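Local structure of insecticidal crystal protein Cry7Cal (Bacillus thuringiensis, 5ZI1) at residues R220-T223 and I224-L227; K208-V211 and W212-N216; R132-G135 and F136-P139; G34-I37 and G38-E42. The protein probably acts as a three-domain pore-forming toxin of the delta-endotoxin family, binding receptors of the insect gut through this toxin core of a longer protoxin. All blocks are in the same frame, centred on the assembly; numbering follows the deposited sequence.

Interaction 1 of 4, residues R220-T223 and I224-L227; sequences REMT and IMVL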
loop_
_atom_site.group_PDB
_atom_site.type_symbol
_atom_site.label_atom_id
_atom_site.label_comp_id
_atom_site.label_asym_id
_atom_site.label_seq_id
_atom_site.Cartn_x
_atom_site.Cartn_y
_atom_site.Cartn_z
ATOM N N ARG A 220 -5.210 7.394 -4.256
ATOM C CA ARG A 220 -5.020 6.071 -4.846
ATOM C C ARG A 220 -3.699 5.990 -5.588
ATOM O O ARG A 220 -2.893 5.089 -5.338
ATOM C CB ARG A 220 -6.166 5.729 -5.793
ATOM C CG ARG A 220 -5.985 4.377 -6.432
ATOM C CD ARG A 220 -7.176 4.007 -7.305
ATOM N NE ARG A 220 -7.143 4.727 -8.576
ATOM C CZ ARG A 220 -7.946 5.741 -8.883
ATOM N NH1 ARG A 220 -8.864 6.159 -8.014
ATOM N NH2 ARG A 220 -7.832 6.329 -10.066
ATOM N N GLU A 221 -3.446 6.939 -6.487
ATOM C CA GLU A 221 -2.231 6.878 -7.295
ATOM C C GLU A 221 -0.971 7.126 -6.458
ATOM O O GLU A 221 0.047 6.458 -6.672
ATOM C CB GLU A 221 -2.330 7.868 -8.450
ATOM C CG GLU A 221 -3.428 7.479 -9.498
ATOM C CD GLU A 221 -3.266 8.232 -10.802
ATOM O OE1 GLU A 221 -2.230 8.917 -10.954
ATOM O OE2 GLU A 221 -4.164 8.153 -11.681
ATOM N N MET A 222 -1.011 8.075 -5.509
ATOM C CA MET A 222 0.190 8.387 -4.722
ATOM C C MET A 222 0.483 7.343 -3.659
ATOM O O MET A 222 1.635 7.227 -3.221
ATOM C CB MET A 222 0.083 9.762 -4.059
ATOM C CG MET A 222 -0.093 10.873 -5.057
ATOM S SD MET A 222 1.287 10.943 -6.212
ATOM C CE MET A 222 2.526 11.709 -5.130
ATOM N N THR A 223 -0.537 6.600 -3.227
ATOM C CA THR A 223 -0.289 5.389 -2.458
ATOM C C THR A 223 0.612 4.446 -3.240
ATOM O O THR A 223 1.625 3.951 -2.715
ATOM C CB THR A 223 -1.627 4.735 -2.114
ATOM O OG1 THR A 223 -2.353 5.611 -1.240
ATOM C CG2 THR A 223 -1.442 3.380 -1.437
ATOM N N ILE A 224 0.277 4.229 -4.520
ATOM C CA ILE A 224 1.049 3.350 -5.389
ATOM C C ILE A 224 2.398 3.966 -5.738
ATOM O O ILE A 224 3.414 3.276 -5.784
ATOM C CB ILE A 224 0.245 3.044 -6.667
ATOM C CG1 ILE A 224 -1.007 2.229 -6.347
ATOM C CG2 ILE A 224 1.122 2.349 -7.708
ATOM C CD1 ILE A 224 -1.868 1.958 -7.570
ATOM N N MET A 225 2.423 5.250 -6.066
ATOM C CA MET A 225 3.673 5.862 -6.507
ATOM C C MET A 225 4.617 6.152 -5.345
ATOM O O MET A 225 5.834 5.982 -5.488
ATOM C CB MET A 225 3.396 7.141 -7.287
ATOM C CG MET A 225 2.983 6.888 -8.744
ATOM S SD MET A 225 2.865 8.419 -9.710
ATOM C CE MET A 225 1.167 8.872 -9.358
ATOM N N VAL A 226 4.087 6.569 -4.191
ATOM C CA VAL A 226 4.951 7.023 -3.110
ATOM C C VAL A 226 4.830 6.184 -1.840
ATOM O O VAL A 226 5.831 5.637 -1.377
ATOM C CB VAL A 226 4.695 8.504 -2.806
ATOM C CG1 VAL A 226 5.576 8.961 -1.615
ATOM C CG2 VAL A 226 4.985 9.318 -4.042
ATOM N N LEU A 227 3.625 6.078 -1.260
ATOM C CA LEU A 227 3.519 5.509 0.085
ATOM C C LEU A 227 3.990 4.058 0.132
ATOM O O LEU A 227 4.626 3.635 1.113
ATOM C CB LEU A 227 2.089 5.594 0.611
ATOM C CG LEU A 227 1.415 6.949 0.632
ATOM C CD1 LEU A 227 0.053 6.849 1.352
ATOM C CD2 LEU A 227 2.352 7.988 1.273
#

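Interaction 2 of 4, residues K208-V211 and W212-N216; sequences KGKV and WENYN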
loop_
_atom_site.group_PDB
_atom_site.type_symbol
_atom_site.label_atom_id
_atom_site.label_comp_id
_atom_site.label_asym_id
_atom_site.label_seq_id
_atom_site.Cartn_x
_atom_site.Cartn_y
_atom_site.Cartn_z
ATOM N N LYS A 208 -18.653 19.390 -5.063
ATOM C CA LYS A 208 -18.003 18.581 -4.036
ATOM C C LYS A 208 -17.753 17.155 -4.512
ATOM O O LYS A 208 -16.687 16.583 -4.239
ATOM C CB LYS A 208 -18.833 18.587 -2.758
ATOM C CG LYS A 208 -17.979 18.750 -1.505
ATOM C CD LYS A 208 -16.988 19.886 -1.714
ATOM C CE LYS A 208 -16.695 20.637 -0.455
ATOM N NZ LYS A 208 -15.992 21.915 -0.796
ATOM N N GLY A 209 -18.704 16.581 -5.264
ATOM C CA GLY A 209 -18.531 15.218 -5.750
ATOM C C GLY A 209 -17.277 15.049 -6.585
ATOM O O GLY A 209 -16.520 14.086 -6.417
ATOM N N LYS A 210 -17.045 15.973 -7.510
ATOM C CA LYS A 210 -15.807 15.914 -8.273
ATOM C C LYS A 210 -14.600 16.320 -7.428
ATOM O O LYS A 210 -13.473 15.952 -7.758
ATOM C CB LYS A 210 -15.912 16.806 -9.514
ATOM C CG LYS A 210 -14.842 16.546 -10.562
ATOM C CD LYS A 210 -15.101 17.373 -11.806
ATOM C CE LYS A 210 -14.081 17.074 -12.895
ATOM N NZ LYS A 210 -14.526 17.644 -14.209
ATOM N N VAL A 211 -14.806 17.078 -6.355
ATOM C CA VAL A 211 -13.674 17.418 -5.511
ATOM C C VAL A 211 -13.213 16.182 -4.763
ATOM O O VAL A 211 -12.014 15.888 -4.701
ATOM C CB VAL A 211 -14.032 18.570 -4.560
ATOM C CG1 VAL A 211 -13.097 18.580 -3.365
ATOM C CG2 VAL A 211 -13.937 19.889 -5.291
ATOM N N TRP A 212 -14.164 15.397 -4.254
ATOM C CA TRP A 212 -13.808 14.130 -3.631
ATOM C C TRP A 212 -13.116 13.195 -4.614
ATOM O O TRP A 212 -12.102 12.573 -4.280
ATOM C CB TRP A 212 -15.036 13.447 -3.055
ATOM C CG TRP A 212 -14.605 12.327 -2.221
ATOM C CD1 TRP A 212 -14.166 12.394 -0.929
ATOM C CD2 TRP A 212 -14.516 10.956 -2.607
ATOM N NE1 TRP A 212 -13.830 11.144 -0.477
ATOM C CE2 TRP A 212 -14.024 10.241 -1.488
ATOM C CE3 TRP A 212 -14.804 10.260 -3.783
ATOM C CZ2 TRP A 212 -13.819 8.872 -1.511
ATOM C CZ3 TRP A 212 -14.605 8.901 -3.803
ATOM C CH2 TRP A 212 -14.117 8.216 -2.676
ATOM N N GLU A 213 -13.642 13.085 -5.834
ATOM C CA GLU A 213 -13.046 12.167 -6.797
ATOM C C GLU A 213 -11.580 12.497 -7.043
ATOM O O GLU A 213 -10.726 11.604 -7.046
ATOM C CB GLU A 213 -13.836 12.194 -8.104
ATOM C CG GLU A 213 -13.261 11.295 -9.174
ATOM C CD GLU A 213 -14.300 10.954 -10.254
ATOM O OE1 GLU A 213 -15.306 10.274 -9.948
ATOM O OE2 GLU A 213 -14.120 11.384 -11.408
ATOM N N ASN A 214 -11.268 13.778 -7.256
ATOM C CA ASN A 214 -9.884 14.176 -7.493
ATOM C C ASN A 214 -9.034 13.926 -6.254
ATOM O O ASN A 214 -7.863 13.552 -6.356
ATOM C CB ASN A 214 -9.803 15.650 -7.882
ATOM C CG ASN A 214 -10.458 15.954 -9.233
ATOM O OD1 ASN A 214 -10.642 15.070 -10.076
ATOM N ND2 ASN A 214 -10.799 17.225 -9.441
ATOM N N TYR A 215 -9.617 14.144 -5.082
ATOM C CA TYR A 215 -8.947 13.853 -3.829
ATOM C C TYR A 215 -8.655 12.358 -3.715
ATOM O O TYR A 215 -7.525 11.950 -3.433
ATOM C CB TYR A 215 -9.838 14.340 -2.696
ATOM C CG TYR A 215 -9.369 14.011 -1.295
ATOM C CD1 TYR A 215 -9.671 12.782 -0.712
ATOM C CD2 TYR A 215 -8.681 14.960 -0.532
ATOM C CE1 TYR A 215 -9.298 12.500 0.567
ATOM C CE2 TYR A 215 -8.282 14.678 0.767
ATOM C CZ TYR A 215 -8.589 13.453 1.308
ATOM O OH TYR A 215 -8.203 13.167 2.591
ATOM N N ASN A 216 -9.655 11.520 -3.999
ATOM C CA ASN A 216 -9.424 10.089 -3.893
ATOM C C ASN A 216 -8.455 9.597 -4.959
ATOM O O ASN A 216 -7.671 8.667 -4.709
ATOM C CB ASN A 216 -10.739 9.333 -3.983
ATOM C CG ASN A 216 -10.551 7.853 -3.782
ATOM O OD1 ASN A 216 -10.195 7.401 -2.669
ATOM N ND2 ASN A 216 -10.746 7.076 -4.868
#

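Interaction 3 of 4, residues R132-G135 and F136-P139; sequences RSVG and FEGP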
loop_
_atom_site.group_PDB
_atom_site.type_symbol
_atom_site.label_atom_id
_atom_site.label_comp_id
_atom_site.label_asym_id
_atom_site.label_seq_id
_atom_site.Cartn_x
_atom_site.Cartn_y
_atom_site.Cartn_z
ATOM N N ARG A 132 13.136 18.374 -4.664
ATOM C CA ARG A 132 12.277 19.052 -3.699
ATOM C C ARG A 132 12.464 20.566 -3.784
ATOM O O ARG A 132 12.373 21.267 -2.771
ATOM C CB ARG A 132 12.536 18.553 -2.271
ATOM C CG ARG A 132 13.996 18.547 -1.847
ATOM C CD ARG A 132 14.102 18.678 -0.335
ATOM N NE ARG A 132 15.437 18.424 0.192
ATOM C CZ ARG A 132 16.392 19.350 0.365
ATOM N NH1 ARG A 132 16.185 20.621 0.022
ATOM N NH2 ARG A 132 17.570 18.998 0.871
ATOM N N SER A 133 12.734 21.068 -4.989
ATOM C CA SER A 133 12.807 22.493 -5.293
ATOM C C SER A 133 11.703 23.281 -4.602
ATOM O O SER A 133 10.526 22.930 -4.692
ATOM C CB SER A 133 12.716 22.687 -6.804
ATOM O OG SER A 133 13.826 23.413 -7.300
ATOM N N VAL A 134 12.102 24.348 -3.899
ATOM C CA VAL A 134 11.153 25.167 -3.151
ATOM C C VAL A 134 10.068 25.660 -4.084
ATOM O O VAL A 134 10.357 26.182 -5.168
ATOM C CB VAL A 134 11.868 26.355 -2.492
ATOM C CG1 VAL A 134 10.995 26.957 -1.406
ATOM C CG2 VAL A 134 13.187 25.918 -1.947
ATOM N N GLY A 135 8.812 25.519 -3.658
ATOM C CA GLY A 135 7.680 25.867 -4.481
ATOM C C GLY A 135 7.141 24.738 -5.346
ATOM O O GLY A 135 6.030 24.870 -5.890
ATOM N N PHE A 136 7.884 23.634 -5.482
ATOM C CA PHE A 136 7.507 22.541 -6.370
ATOM C C PHE A 136 7.595 21.173 -5.704
ATOM O O PHE A 136 7.530 20.156 -6.409
ATOM C CB PHE A 136 8.382 22.567 -7.625
ATOM C CG PHE A 136 8.302 23.864 -8.371
ATOM C CD1 PHE A 136 7.331 24.057 -9.350
ATOM C CD2 PHE A 136 9.172 24.913 -8.065
ATOM C CE1 PHE A 136 7.242 25.247 -10.023
ATOM C CE2 PHE A 136 9.090 26.118 -8.739
ATOM C CZ PHE A 136 8.126 26.287 -9.721
ATOM N N GLU A 137 7.734 21.122 -4.374
ATOM C CA GLU A 137 7.906 19.850 -3.681
ATOM C C GLU A 137 6.742 18.908 -3.951
ATOM O O GLU A 137 6.935 17.693 -4.073
ATOM C CB GLU A 137 8.065 20.083 -2.179
ATOM C CG GLU A 137 9.186 21.028 -1.820
ATOM C CD GLU A 137 8.722 22.466 -1.691
ATOM O OE1 GLU A 137 7.898 22.934 -2.524
ATOM O OE2 GLU A 137 9.179 23.124 -0.733
ATOM N N GLY A 138 5.532 19.443 -4.034
ATOM C CA GLY A 138 4.361 18.672 -4.394
ATOM C C GLY A 138 4.476 17.961 -5.732
ATOM O O GLY A 138 4.529 16.730 -5.796
ATOM N N PRO A 139 4.502 18.708 -6.839
ATOM C CA PRO A 139 4.493 18.034 -8.151
ATOM C C PRO A 139 5.710 17.150 -8.383
ATOM O O PRO A 139 5.658 16.271 -9.248
ATOM C CB PRO A 139 4.427 19.202 -9.149
ATOM C CG PRO A 139 4.926 20.373 -8.391
ATOM C CD PRO A 139 4.475 20.175 -6.979
HETATM O O HOH W 1 12.236 22.302 0.031
#

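Interaction 4 of 4, residues G34-I37 and G38-E42; sequences GGII and GLFTE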
loop_
_atom_site.group_PDB
_atom_site.type_symbol
_atom_site.label_atom_id
_atom_site.label_comp_id
_atom_site.label_asym_id
_atom_site.label_seq_id
_atom_site.Cartn_x
_atom_site.Cartn_y
_atom_site.Cartn_z
ATOM N N GLY A 34 25.495 -11.199 -6.682
ATOM C CA GLY A 34 24.909 -11.594 -7.955
ATOM C C GLY A 34 23.457 -11.175 -8.080
ATOM O O GLY A 34 23.037 -10.624 -9.102
ATOM N N GLY A 35 22.667 -11.428 -7.037
ATOM C CA GLY A 35 21.290 -10.966 -7.051
ATOM C C GLY A 35 21.187 -9.453 -7.040
ATOM O O GLY A 35 20.351 -8.877 -7.742
ATOM N N ILE A 36 22.026 -8.787 -6.234
ATOM C CA ILE A 36 22.053 -7.323 -6.220
ATOM C C ILE A 36 22.289 -6.783 -7.626
ATOM O O ILE A 36 21.676 -5.790 -8.036
ATOM C CB ILE A 36 23.121 -6.817 -5.231
ATOM C CG1 ILE A 36 22.624 -6.906 -3.782
ATOM C CG2 ILE A 36 23.522 -5.393 -5.549
ATOM C CD1 ILE A 36 21.925 -5.675 -3.269
ATOM N N ILE A 37 23.167 -7.441 -8.391
ATOM C CA ILE A 37 23.430 -7.008 -9.758
ATOM C C ILE A 37 22.187 -7.177 -10.618
ATOM O O ILE A 37 21.850 -6.305 -11.427
ATOM C CB ILE A 37 24.634 -7.771 -10.342
ATOM C CG1 ILE A 37 25.943 -7.262 -9.723
ATOM C CG2 ILE A 37 24.667 -7.637 -11.867
ATOM C CD1 ILE A 37 27.145 -8.143 -10.022
ATOM N N GLY A 38 21.471 -8.285 -10.441
ATOM C CA GLY A 38 20.243 -8.487 -11.188
ATOM C C GLY A 38 19.166 -7.488 -10.818
ATOM O O GLY A 38 18.414 -7.023 -11.682
ATOM N N LEU A 39 19.074 -7.143 -9.530
ATOM C CA LEU A 39 18.115 -6.124 -9.115
ATOM C C LEU A 39 18.441 -4.774 -9.748
ATOM O O LEU A 39 17.552 -4.086 -10.261
ATOM C CB LEU A 39 18.081 -6.010 -7.592
ATOM C CG LEU A 39 17.103 -4.932 -7.121
ATOM C CD1 LEU A 39 15.719 -5.275 -7.610
ATOM C CD2 LEU A 39 17.094 -4.766 -5.622
ATOM N N PHE A 40 19.715 -4.382 -9.731
ATOM C CA PHE A 40 20.101 -3.108 -10.324
ATOM C C PHE A 40 19.743 -3.063 -11.808
ATOM O O PHE A 40 19.049 -2.149 -12.262
ATOM C CB PHE A 40 21.592 -2.865 -10.124
ATOM C CG PHE A 40 21.939 -2.113 -8.856
ATOM C CD1 PHE A 40 21.626 -0.766 -8.720
ATOM C CD2 PHE A 40 22.620 -2.750 -7.816
ATOM C CE1 PHE A 40 21.958 -0.077 -7.559
ATOM C CE2 PHE A 40 22.967 -2.074 -6.655
ATOM C CZ PHE A 40 22.641 -0.735 -6.520
ATOM N N THR A 41 20.206 -4.053 -12.583
ATOM C CA THR A 41 19.912 -4.077 -14.016
ATOM C C THR A 41 18.411 -4.094 -14.277
ATOM O O THR A 41 17.916 -3.374 -15.151
ATOM C CB THR A 41 20.563 -5.287 -14.677
ATOM O OG1 THR A 41 20.057 -6.477 -14.059
ATOM C CG2 THR A 41 22.082 -5.232 -14.535
ATOM N N GLU A 42 17.674 -4.901 -13.517
ATOM C CA GLU A 42 16.214 -4.883 -13.582
ATOM C C GLU A 42 15.670 -3.482 -13.322
ATOM O O GLU A 42 14.817 -2.981 -14.069
ATOM C CB GLU A 42 15.666 -5.867 -12.549
ATOM C CG GLU A 42 14.371 -6.566 -12.883
ATOM C CD GLU A 42 14.170 -7.834 -12.040
ATOM O OE1 GLU A 42 15.013 -8.132 -11.156
ATOM O OE2 GLU A 42 13.170 -8.542 -12.268
#

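Interaction 1 of 4, residues R220-T223 and I224-L227
Met-222 meets Met-225 and Val-226 in a local contact along the last turns of helix 208-227, in the helical-bundle domain of a three-domain Cry toxin. Here the alpha-helix widens into a pi-type turn at its C-terminal end. Met-225 N still donates to Glu-221 O in the alpha-helical way, 2.7 Å away, but the next carbonyl is shared: Met-222 O accepts from Val-226 N at 2.7 Å and from Leu-227 N at 3.0 Å. The two donors use the oxygen differently, Leu-227 N lying in the carbonyl plane and Val-226 N standing 37° out of it. Two residues earlier the bond from Ile-224 N to Arg-220 O is weak. Around the turn the side chains pack through methyl groups and sulfur. Met-222 is folded back at chi2 and chi3 (-59° and -76°), which lays CE alongside Val-226 CG2 at 3.6 Å. Helices 54-67 and 141-165 cover this side, through Val-63 and Leu-66 and through Thr-142. The polar ends look elsewhere: Arg-220 forms a salt bridge with Asp-256, and Thr-223 OG1 bonds to Arg-219 O within the helix. Met-225 runs beside Glu-221, pointing the same way, and its terminal methyl touches both neighbours: Met-225 CE lies 3.7 Å from Glu-221 CB and 3.8 Å from Met-222 SD.

Interaction 2 of 4, residues K208-V211 and W212-N216
Trp-212 carries Asn-216 on one face of its indole, with Asn-216 CB 3.7 Å above the ring plane and displaced toward the rim. Helix 279-286 supplies the indole's outside partners, Phe-279, which meets it with the planes inclined at about 55° and also packs edge-to-face with Tyr-215, and Glu-283, which accepts a hydrogen bond from Trp-212 NE1. In Trp-212 and Tyr-215 alike CG is anti to the backbone N (chi1 -169° and 175°), which swings the rings away from residues 208-211 and leaves only their CB atoms near that turn, Tyr-215 CB being 3.3 Å from Val-211 O. The first turn is therefore held mainly by its backbone. Trp-212 N bonds to Lys-208 O at 2.8 Å, and Tyr-215 N to Val-211 O at 3.0 Å. Asn-214 folds over the same turn, Asn-214 CG coming 3.4 Å from Lys-210 O. Glu-213 OE2 hydrogen-bonds to Tyr-272 OH, whereas Lys-210 NZ, 6.9 Å from Glu-213 OE2, is not in contact with it. The chemistry implies that main-chain bonds wind this helix start, while Trp-212, Tyr-215 and Glu-213 direct their side chains to partners outside the helix.

Interaction 3 of 4, residues R132-G135 and F136-P139
Phe-136 N donates to Ser-133 O at 2.8 Å, closing a type II beta turn in the loop that joins helices 107-127 and 141-165 of the toxin's helical domain. The bond is moderately bent, with an N-H...O angle of 153°. Gly-135 occupies the third position of the turn with a positive phi, as the third residue of a type II turn does. Beyond the turn, Phe-136 CG stands anti to its carbonyl carbon (chi1 -57°), and the ring lies back along the chain: Gly-135 O sits over one face, and Ser-133 O is at the edge, near the ring plane. Gln-69 and Thr-72, in the loop after helix 54-67, also touch this phenyl group. Glu-137 bends at chi2 (93°) and curls back over one face of the turn. Its aliphatic part comes close to the backbone, with Glu-137 CG 3.3 Å from Arg-132 O, and its carboxylate approaches the amide of the turn, Glu-137 OE1 lying 3.0 Å from Gly-135 N. Trp-193 of helix 169-202 also touches Glu-137. A water bridges Arg-132 and Glu-137, donating to Arg-132 O at 3.0 Å and to Glu-137 OE2 at 3.3 Å.

Interaction 4 of 4, residues G34-I37 and G38-E42
Ile-36 and Phe-40 form the tight side of this contact, one turn apart on helix 33-47 in the helical bundle of the toxin. Their side chains lie next to each other and point the same way: Ile-36 CG2 touches the ring at Phe-40 CE2, 3.5 Å away, and at Phe-40 CD2, 3.6 Å away. CG2 stands anti to the backbone N of Ile-36, which puts it on the side of the Phe-40 ring, with CG1 beside the N (chi1 -78°). The same ring rests obliquely against the backbone, Phe-40 CD2 coming 3.2 Å from Ile-36 O. Neighbouring helices enclose this side: Phe-153 of helix 141-165 meets the phenyl ring with the planes at about 45°, and Leu-90 and Thr-94 of helix 73-101 pack on it as well. Leu-39 turns to Phe-24 of helix 13-26.

The other side is looser. Gly-34, Gly-35 and Gly-38 bring no side chains; Gly-34 is exposed, and the other two are partly so. Backbone bonds run round the whole turn, Gly-38 N to Gly-34 O at 3.1 Å, Leu-39 N to Gly-35 O at 2.8 Å and, on the packed side, Phe-40 N to Ile-36 O at 2.9 Å. Thr-41 adds a polar touch: its amide donates almost straight to Ile-37 O (178°), and its hydroxyl OG1 lies 2.9 Å from Gly-38 O and 3.2 Å from Ile-37 O, between two carbonyls that compete for one proton. The chemistry implies a helix with one packed apolar side (Ile-36, Leu-39, Phe-40) and one thin side where glycines leave the backbone near solvent.

From the N terminus, interaction 4 comes first, within helix 33-47, then interaction 3 in the loop between helices 107-127 and 141-165, and finally interactions 2 and 1 at successive places on helix 208-227. They follow in series; none nests in or crosses another, and only interaction 3 turns the chain, while the other three each join neighbouring turns within one helix, closing no loop. Interactions 1 and 2 adjoin in sequence, their centres about 17 Å apart. Interaction 3 comes within about 5 Å of interaction 1 at the nearest atoms, without touching. Helix 141-165 packs against both interaction 4 and interaction 1, whereas interaction 2 reaches helix 279-286, beyond the bundle.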